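Local coordinates for DUF6836 domain-containing protein (Clostridium leptum, PDB 4PW1), which is of unknown function but folds into a nine-stranded antiparallel beta sheet surrounded by alpha-helices, two copies forming the assembly, at residues Asn27-Pro30 and Trp31-Tyr34; Arg74-Gly77 and Gln78-Phe82; Glu134-Glu137 and Lys138-Ser141. All coordinates share one frame; numbering follows the deposited sequence. Where two conformers were deposited one is given.

Interaction 1 (Asn27-Pro30 and Trp31-Tyr34); sequences NLYP and WNLY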
loop_
_atom_site.group_PDB
_atom_site.type_symbol
_atom_site.label_atom_id
_atom_site.label_comp_id
_atom_site.label_asym_id
_atom_site.label_seq_id
_atom_site.Cartn_x
_atom_site.Cartn_y
_atom_site.Cartn_z
ATOM N N ASN B 27 -0.249 0.438 -3.646
ATOM C CA ASN B 27 -0.246 1.087 -4.932
ATOM C C ASN B 27 0.879 2.108 -4.975
ATOM O O ASN B 27 0.933 3.001 -4.135
ATOM C CB ASN B 27 -1.531 1.869 -5.165
ATOM C CG ASN B 27 -2.746 0.984 -5.297
ATOM O OD1 ASN B 27 -2.695 -0.088 -5.864
ATOM N ND2 ASN B 27 -3.838 1.420 -4.728
ATOM N N LEU B 28 1.734 1.998 -5.964
ATOM C CA LEU B 28 2.773 3.015 -6.181
ATOM C C LEU B 28 2.267 4.147 -7.058
ATOM O O LEU B 28 1.405 3.931 -7.926
ATOM C CB LEU B 28 3.988 2.356 -6.821
ATOM C CG LEU B 28 4.576 1.184 -6.037
ATOM C CD1 LEU B 28 5.811 0.670 -6.771
ATOM C CD2 LEU B 28 4.901 1.588 -4.613
ATOM N N TYR B 29 2.749 5.341 -6.785
ATOM C CA TYR B 29 2.396 6.527 -7.546
ATOM C C TYR B 29 2.635 6.217 -9.036
ATOM O O TYR B 29 3.648 5.605 -9.386
ATOM C CB TYR B 29 3.188 7.751 -7.059
ATOM C CG TYR B 29 2.949 8.976 -7.937
ATOM C CD1 TYR B 29 1.866 9.846 -7.690
ATOM C CD2 TYR B 29 3.774 9.218 -9.044
ATOM C CE1 TYR B 29 1.632 10.945 -8.492
ATOM C CE2 TYR B 29 3.548 10.317 -9.856
ATOM C CZ TYR B 29 2.494 11.166 -9.585
ATOM O OH TYR B 29 2.261 12.186 -10.436
ATOM N N PRO B 30 1.681 6.575 -9.907
ATOM C CA PRO B 30 0.443 7.302 -9.695
ATOM C C PRO B 30 -0.810 6.404 -9.718
ATOM O O PRO B 30 -1.917 6.910 -9.902
ATOM C CB PRO B 30 0.411 8.252 -10.906
ATOM C CG PRO B 30 0.943 7.394 -12.010
ATOM C CD PRO B 30 1.979 6.478 -11.347
ATOM N N TRP B 31 -0.639 5.112 -9.491
ATOM C CA TRP B 31 -1.763 4.180 -9.509
ATOM C C TRP B 31 -2.760 4.468 -8.403
ATOM O O TRP B 31 -3.910 4.088 -8.528
ATOM C CB TRP B 31 -1.295 2.719 -9.526
ATOM C CG TRP B 31 -0.519 2.457 -10.787
ATOM C CD1 TRP B 31 0.823 2.509 -10.948
ATOM C CD2 TRP B 31 -1.064 2.217 -12.075
ATOM N NE1 TRP B 31 1.152 2.244 -12.250
ATOM C CE2 TRP B 31 0.007 2.071 -12.963
ATOM C CE3 TRP B 31 -2.364 2.105 -12.567
ATOM C CZ2 TRP B 31 -0.179 1.850 -14.317
ATOM C CZ3 TRP B 31 -2.547 1.833 -13.906
ATOM C CH2 TRP B 31 -1.462 1.711 -14.757
ATOM N N ASN B 32 -2.360 5.200 -7.380
ATOM C CA ASN B 32 -3.307 5.651 -6.367
ATOM C C ASN B 32 -4.329 6.628 -6.954
ATOM O O ASN B 32 -5.379 6.848 -6.365
ATOM C CB ASN B 32 -2.583 6.318 -5.190
ATOM C CG ASN B 32 -1.645 7.428 -5.662
ATOM O OD1 ASN B 32 -0.825 7.225 -6.569
ATOM N ND2 ASN B 32 -1.769 8.589 -5.077
ATOM N N LEU B 33 -4.015 7.235 -8.088
ATOM C CA LEU B 33 -4.915 8.215 -8.694
ATOM C C LEU B 33 -5.752 7.609 -9.796
ATOM O O LEU B 33 -6.586 8.280 -10.352
ATOM C CB LEU B 33 -4.104 9.378 -9.246
ATOM C CG LEU B 33 -3.252 10.098 -8.193
ATOM C CD1 LEU B 33 -2.414 11.172 -8.857
ATOM C CD2 LEU B 33 -4.106 10.726 -7.089
ATOM N N TYR B 34 -5.527 6.329 -10.107
ATOM C CA TYR B 34 -6.239 5.634 -11.161
ATOM C C TYR B 34 -7.660 5.340 -10.671
ATOM O O TYR B 34 -7.835 4.834 -9.548
ATOM C CB TYR B 34 -5.522 4.333 -11.464
ATOM C CG TYR B 34 -6.146 3.493 -12.528
ATOM C CD1 TYR B 34 -5.865 3.730 -13.876
ATOM C CD2 TYR B 34 -7.041 2.471 -12.201
ATOM C CE1 TYR B 34 -6.457 2.982 -14.852
ATOM C CE2 TYR B 34 -7.614 1.712 -13.176
ATOM C CZ TYR B 34 -7.322 1.981 -14.497
ATOM O OH TYR B 34 -7.912 1.243 -15.495
#
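The backbone N-H of W31 reaches the carbonyl oxygen of L28, lying in the carbonyl plane and on a lone pair, with W31 N 2.8 Å from L28 O. This bond closes a type VI beta turn, since the peptide joining Y29 to P30 is cis. A short 3-10 segment continues the curl, and there L33 N donates to P30 O at 2.8 Å from above the carbonyl plane. L28 O also meets the edge of the W31 indole, 3.4 Å from CD1. The cis bond folds the proline back on its predecessor, and P30 CB sits 3.6 Å above the plane of the Y29 ring, over its centre. Farther out on that ring, Y29 CE1 makes apolar contact with L33 CD1. Y29 OH is bonded to D103. Just before the turn, strand 24-28 pairs antiparallel with a strand of the second subunit, and N27 ND2 bonds E25 of that subunit, which N32 also touches. N32 turns its amide oxygen back toward the turn: with CG placed between backbone N and carbonyl carbon (chi1 53°), N32 OD1 comes within 3.4 Å of Y29 CA.

Interaction 2 (Arg74-Gly77 and Gln78-Phe82); sequences RYSG and QDLRF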
loop_
_atom_site.group_PDB
_atom_site.type_symbol
_atom_site.label_atom_id
_atom_site.label_comp_id
_atom_site.label_asym_id
_atom_site.label_seq_id
_atom_site.Cartn_x
_atom_site.Cartn_y
_atom_site.Cartn_z
ATOM N N ARG B 74 -4.655 5.250 -21.566
ATOM C CA ARG B 74 -5.917 5.815 -21.115
ATOM C C ARG B 74 -5.629 7.090 -20.367
ATOM O O ARG B 74 -4.723 7.138 -19.518
ATOM C CB ARG B 74 -6.688 4.824 -20.248
ATOM C CG ARG B 74 -7.083 3.576 -21.014
ATOM C CD ARG B 74 -8.195 2.780 -20.353
ATOM N NE ARG B 74 -7.731 2.176 -19.126
ATOM C CZ ARG B 74 -7.473 0.881 -18.950
ATOM N NH1 ARG B 74 -7.645 -0.013 -19.920
ATOM N NH2 ARG B 74 -7.050 0.473 -17.765
ATOM N N TYR B 75 -6.359 8.133 -20.751
ATOM C CA TYR B 75 -6.121 9.487 -20.315
ATOM C C TYR B 75 -7.016 9.837 -19.160
ATOM O O TYR B 75 -8.230 9.528 -19.148
ATOM C CB TYR B 75 -6.412 10.447 -21.496
ATOM C CG TYR B 75 -6.481 11.869 -21.049
ATOM C CD1 TYR B 75 -5.323 12.598 -20.831
ATOM C CD2 TYR B 75 -7.689 12.472 -20.781
ATOM C CE1 TYR B 75 -5.371 13.911 -20.383
ATOM C CE2 TYR B 75 -7.746 13.764 -20.314
ATOM C CZ TYR B 75 -6.562 14.478 -20.114
ATOM O OH TYR B 75 -6.632 15.763 -19.684
ATOM N N SER B 76 -6.422 10.514 -18.197
ATOM C CA SER B 76 -7.141 11.038 -17.035
ATOM C C SER B 76 -7.137 12.541 -17.030
ATOM O O SER B 76 -6.102 13.146 -17.258
ATOM C CB SER B 76 -6.417 10.597 -15.749
ATOM O OG SER B 76 -6.811 11.372 -14.630
ATOM N N GLY B 77 -8.276 13.126 -16.649
ATOM C CA GLY B 77 -8.392 14.550 -16.489
ATOM C C GLY B 77 -7.524 15.139 -15.400
ATOM O O GLY B 77 -7.384 16.331 -15.317
ATOM N N GLN B 78 -6.879 14.311 -14.601
ATOM C CA GLN B 78 -5.803 14.777 -13.749
ATOM C C GLN B 78 -4.451 15.005 -14.479
ATOM O O GLN B 78 -3.466 15.290 -13.837
ATOM C CB GLN B 78 -5.620 13.787 -12.614
ATOM C CG GLN B 78 -6.857 13.677 -11.738
ATOM C CD GLN B 78 -6.686 12.631 -10.647
ATOM O OE1 GLN B 78 -7.269 11.545 -10.704
ATOM N NE2 GLN B 78 -5.840 12.933 -9.679
ATOM N N ASP B 79 -4.425 14.915 -15.804
ATOM C CA ASP B 79 -3.193 15.012 -16.612
ATOM C C ASP B 79 -2.245 13.833 -16.374
ATOM O O ASP B 79 -1.056 13.985 -16.071
ATOM C CB ASP B 79 -2.483 16.364 -16.459
ATOM C CG ASP B 79 -1.757 16.806 -17.748
ATOM O OD1 ASP B 79 -1.914 16.207 -18.858
ATOM O OD2 ASP B 79 -1.006 17.794 -17.633
ATOM N N LEU B 80 -2.804 12.638 -16.509
ATOM C CA LEU B 80 -2.067 11.399 -16.348
ATOM C C LEU B 80 -2.423 10.573 -17.543
ATOM O O LEU B 80 -3.546 10.655 -18.045
ATOM C CB LEU B 80 -2.507 10.669 -15.055
ATOM C CG LEU B 80 -2.294 11.471 -13.769
ATOM C CD1 LEU B 80 -2.981 10.801 -12.576
ATOM C CD2 LEU B 80 -0.826 11.632 -13.488
ATOM N N ARG B 81 -1.488 9.751 -17.964
ATOM C CA ARG B 81 -1.742 8.729 -18.952
ATOM C C ARG B 81 -1.299 7.376 -18.379
ATOM O O ARG B 81 -0.171 7.236 -17.915
ATOM C CB ARG B 81 -0.959 9.093 -20.223
ATOM C CG ARG B 81 -1.625 10.300 -20.910
ATOM C CD ARG B 81 -0.650 11.129 -21.672
ATOM N NE ARG B 81 -1.324 12.176 -22.449
ATOM C CZ ARG B 81 -1.652 13.378 -21.993
ATOM N NH1 ARG B 81 -1.489 13.722 -20.712
ATOM N NH2 ARG B 81 -2.264 14.214 -22.814
ATOM N N PHE B 82 -2.191 6.393 -18.422
ATOM C CA PHE B 82 -1.940 5.087 -17.891
ATOM C C PHE B 82 -1.991 4.030 -18.970
ATOM O O PHE B 82 -2.941 3.963 -19.745
ATOM C CB PHE B 82 -3.013 4.698 -16.884
ATOM C CG PHE B 82 -3.082 5.549 -15.657
ATOM C CD1 PHE B 82 -2.343 5.234 -14.534
ATOM C CD2 PHE B 82 -3.951 6.639 -15.593
ATOM C CE1 PHE B 82 -2.458 5.988 -13.396
ATOM C CE2 PHE B 82 -4.084 7.369 -14.434
ATOM C CZ PHE B 82 -3.325 7.055 -13.343
#
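Y75 and R81 face each other as a non-hydrogen-bonded pair of a beta hairpin, and their side chains meet on one side of the sheet. Y75 presents the edge of its ring, with CD1 3.8 Å above the centre of the R81 guanidinium; the two planes stand 72° apart, so this is an edge laid on a flat cation and not a parallel stack. R81 reaches the ring on a chain that stays extended from CG to NE. At the rim of the same guanidinium, and in its plane, D79 OD1 accepts from R81 NH1 at 3.1 Å as a salt bridge. A second carboxylate, that of E43, binds R81 NE. The group is held by both acids, with the tyrosine edge over one face, which would be expected to restrict its rotation.

On the other side of the sheet, S76 bonds into the turn. Its hydroxyl lies anti to the backbone N (chi1 163°), which brings OG 2.9 Å from Q78 N, the hydrogen bond of an ST turn. S76 CB packs 4.2 Å from CE2 at the edge of the F82 ring. The side chain of R74 is on this side too; it bends at chi3, and its NH2 is weakly bonded to Y34 OH.

Between the strands, R74 and F82 exchange two backbone bonds, and S76 N donates to L80 O at 2.9 Å. S76 O then receives D79 N at 2.8 Å and, weakly, L80 N at 3.4 Å. D79, with its positive phi of 67°, is the extra residue that makes this doubling possible. A type I turn over G77 and Q78 followed by a G1 beta bulge is a classic tight connection between two antiparallel strands, here 74-76 and 80-89.

Interaction 3 (Glu134-Glu137 and Lys138-Ser141); sequences EDWE and KFLS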
loop_
_atom_site.group_PDB
_atom_site.type_symbol
_atom_site.label_atom_id
_atom_site.label_comp_id
_atom_site.label_asym_id
_atom_site.label_seq_id
_atom_site.Cartn_x
_atom_site.Cartn_y
_atom_site.Cartn_z
ATOM N N GLU B 134 24.861 -4.753 -1.304
ATOM C CA GLU B 134 26.224 -4.749 -1.812
ATOM C C GLU B 134 26.307 -3.884 -3.076
ATOM O O GLU B 134 27.209 -3.086 -3.220
ATOM C CB GLU B 134 26.715 -6.198 -2.091
ATOM C CG GLU B 134 27.075 -7.009 -0.843
ATOM C CD GLU B 134 27.134 -8.531 -1.069
ATOM O OE1 GLU B 134 26.937 -9.018 -2.208
ATOM O OE2 GLU B 134 27.382 -9.257 -0.085
ATOM N N ASP B 135 25.351 -4.053 -3.987
ATOM C CA ASP B 135 25.345 -3.280 -5.238
ATOM C C ASP B 135 25.220 -1.778 -4.901
ATOM O O ASP B 135 25.865 -0.926 -5.545
ATOM C CB ASP B 135 24.172 -3.682 -6.146
ATOM C CG ASP B 135 24.395 -5.001 -6.892
ATOM O OD1 ASP B 135 25.419 -5.644 -6.726
ATOM O OD2 ASP B 135 23.504 -5.393 -7.659
ATOM N N TRP B 136 24.377 -1.476 -3.913
ATOM C CA TRP B 136 24.107 -0.111 -3.511
ATOM C C TRP B 136 25.359 0.548 -2.952
ATOM O O TRP B 136 25.639 1.718 -3.246
ATOM C CB TRP B 136 22.963 -0.038 -2.487
ATOM C CG TRP B 136 22.548 1.374 -2.122
ATOM C CD1 TRP B 136 22.118 2.336 -2.988
ATOM C CD2 TRP B 136 22.475 1.971 -0.815
ATOM N NE1 TRP B 136 21.814 3.481 -2.327
ATOM C CE2 TRP B 136 22.031 3.297 -0.991
ATOM C CE3 TRP B 136 22.762 1.522 0.476
ATOM C CZ2 TRP B 136 21.852 4.173 0.068
ATOM C CZ3 TRP B 136 22.583 2.393 1.539
ATOM C CH2 TRP B 136 22.133 3.710 1.331
ATOM N N GLU B 137 26.073 -0.182 -2.104
ATOM C CA GLU B 137 27.292 0.342 -1.501
ATOM C C GLU B 137 28.342 0.573 -2.570
ATOM O O GLU B 137 29.059 1.564 -2.514
ATOM C CB GLU B 137 27.798 -0.571 -0.380
ATOM C CG GLU B 137 26.916 -0.430 0.849
ATOM C CD GLU B 137 27.163 -1.478 1.905
ATOM O OE1 GLU B 137 28.307 -1.968 2.023
ATOM O OE2 GLU B 137 26.197 -1.823 2.613
ATOM N N LYS B 138 28.418 -0.324 -3.546
ATOM C CA LYS B 138 29.346 -0.126 -4.652
ATOM C C LYS B 138 28.950 1.156 -5.420
ATOM O O LYS B 138 29.791 1.984 -5.730
ATOM C CB LYS B 138 29.372 -1.349 -5.570
ATOM C CG LYS B 138 30.308 -1.215 -6.768
ATOM C CD LYS B 138 31.729 -0.801 -6.356
ATOM C CE LYS B 138 32.728 -0.921 -7.499
ATOM N NZ LYS B 138 32.306 -0.114 -8.679
ATOM N N PHE B 139 27.659 1.312 -5.703
ATOM C CA PHE B 139 27.179 2.522 -6.341
ATOM C C PHE B 139 27.547 3.772 -5.539
ATOM O O PHE B 139 28.052 4.744 -6.121
ATOM C CB PHE B 139 25.672 2.456 -6.604
ATOM C CG PHE B 139 25.064 3.767 -7.034
ATOM C CD1 PHE B 139 25.138 4.182 -8.352
ATOM C CD2 PHE B 139 24.420 4.569 -6.129
ATOM C CE1 PHE B 139 24.588 5.387 -8.758
ATOM C CE2 PHE B 139 23.856 5.765 -6.525
ATOM C CZ PHE B 139 23.941 6.182 -7.845
ATOM N N LEU B 140 27.309 3.757 -4.230
ATOM C CA LEU B 140 27.650 4.919 -3.414
ATOM C C LEU B 140 29.140 5.260 -3.477
ATOM O O LEU B 140 29.502 6.437 -3.485
ATOM C CB LEU B 140 27.263 4.753 -1.956
ATOM C CG LEU B 140 25.789 4.580 -1.619
ATOM C CD1 LEU B 140 25.660 4.306 -0.119
ATOM C CD2 LEU B 140 24.950 5.775 -2.043
ATOM N N SER B 141 30.000 4.253 -3.558
ATOM C CA SER B 141 31.438 4.514 -3.660
ATOM C C SER B 141 31.844 4.972 -5.065
ATOM O O SER B 141 32.880 5.598 -5.216
ATOM C CB SER B 141 32.264 3.265 -3.289
ATOM O OG SER B 141 32.235 2.337 -4.376
#
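One methyl group of L140 rests on the indole of W136: CD1 lies 3.7 Å from the centroid of the six-membered ring and only 5° off its normal, a CH-pi contact over the face. The other methyl, CD2, leans toward the five-membered ring, 3.9 Å from W136 NE1. With CG of W136 anti to the backbone N and beside the carbonyl carbon (chi1 -175°), the indole is carried toward the following helical turn, where the leucine waits four residues on. The backbone fixes that spacing, because L140 N donates to W136 O at 2.8 Å. F139 stands at the flank, its CD2 4.5 Å from W136 CD1 in a looser apolar contact.

Beyond the helix, other parts of the chain meet the indole directly. W136 NE1 is bonded to the carbonyl oxygen of V208, F213 meets the ring edge-to-face, and F174 touches it obliquely. The F139 ring meets those of F178 and W205, while L209 packs on both F139 and L140.

D135 ties this helix to the next one: its OD2 accepts from the backbone N of A173, where helix 173-190 begins, and its OD1 forms a salt bridge with K131. D135 O serves two donors, the side-chain amide of N172 and, at 2.9 Å, F139 N. At the end of the helix S141 turns its hydroxyl back along the chain, and OG donates to K138 O at 2.8 Å, giving that carbonyl a partner in the last turn.

E134, E137, K138 and S141 are exposed, whereas D135 and F139 are buried. These two sides, with the i/i+4 contact of W136 and L140, are those of an amphipathic helix, and here they fall in the last turns of helix 122-141, packed against helices 173-190 and 198-210.

In the fold
Along the chain the three come in series, interaction 1 first and interaction 3 last. Interactions 1 and 2 are neighbours, their centres 12 Å apart: the rings of W31 and Y34 both meet F82, joining the segment after strand 24-28 to strand 80-89 of the central sheet. Interaction 3 lies elsewhere, on helix 122-141, with its centre 29 Å from that of interaction 1 and 36 Å from that of interaction 2, on the opposite side of the chain's centre from the latter. Interaction 1 thus links sheet and subunit interface, interaction 2 is a hairpin near one sheet edge, and interaction 3 belongs to the surrounding helices.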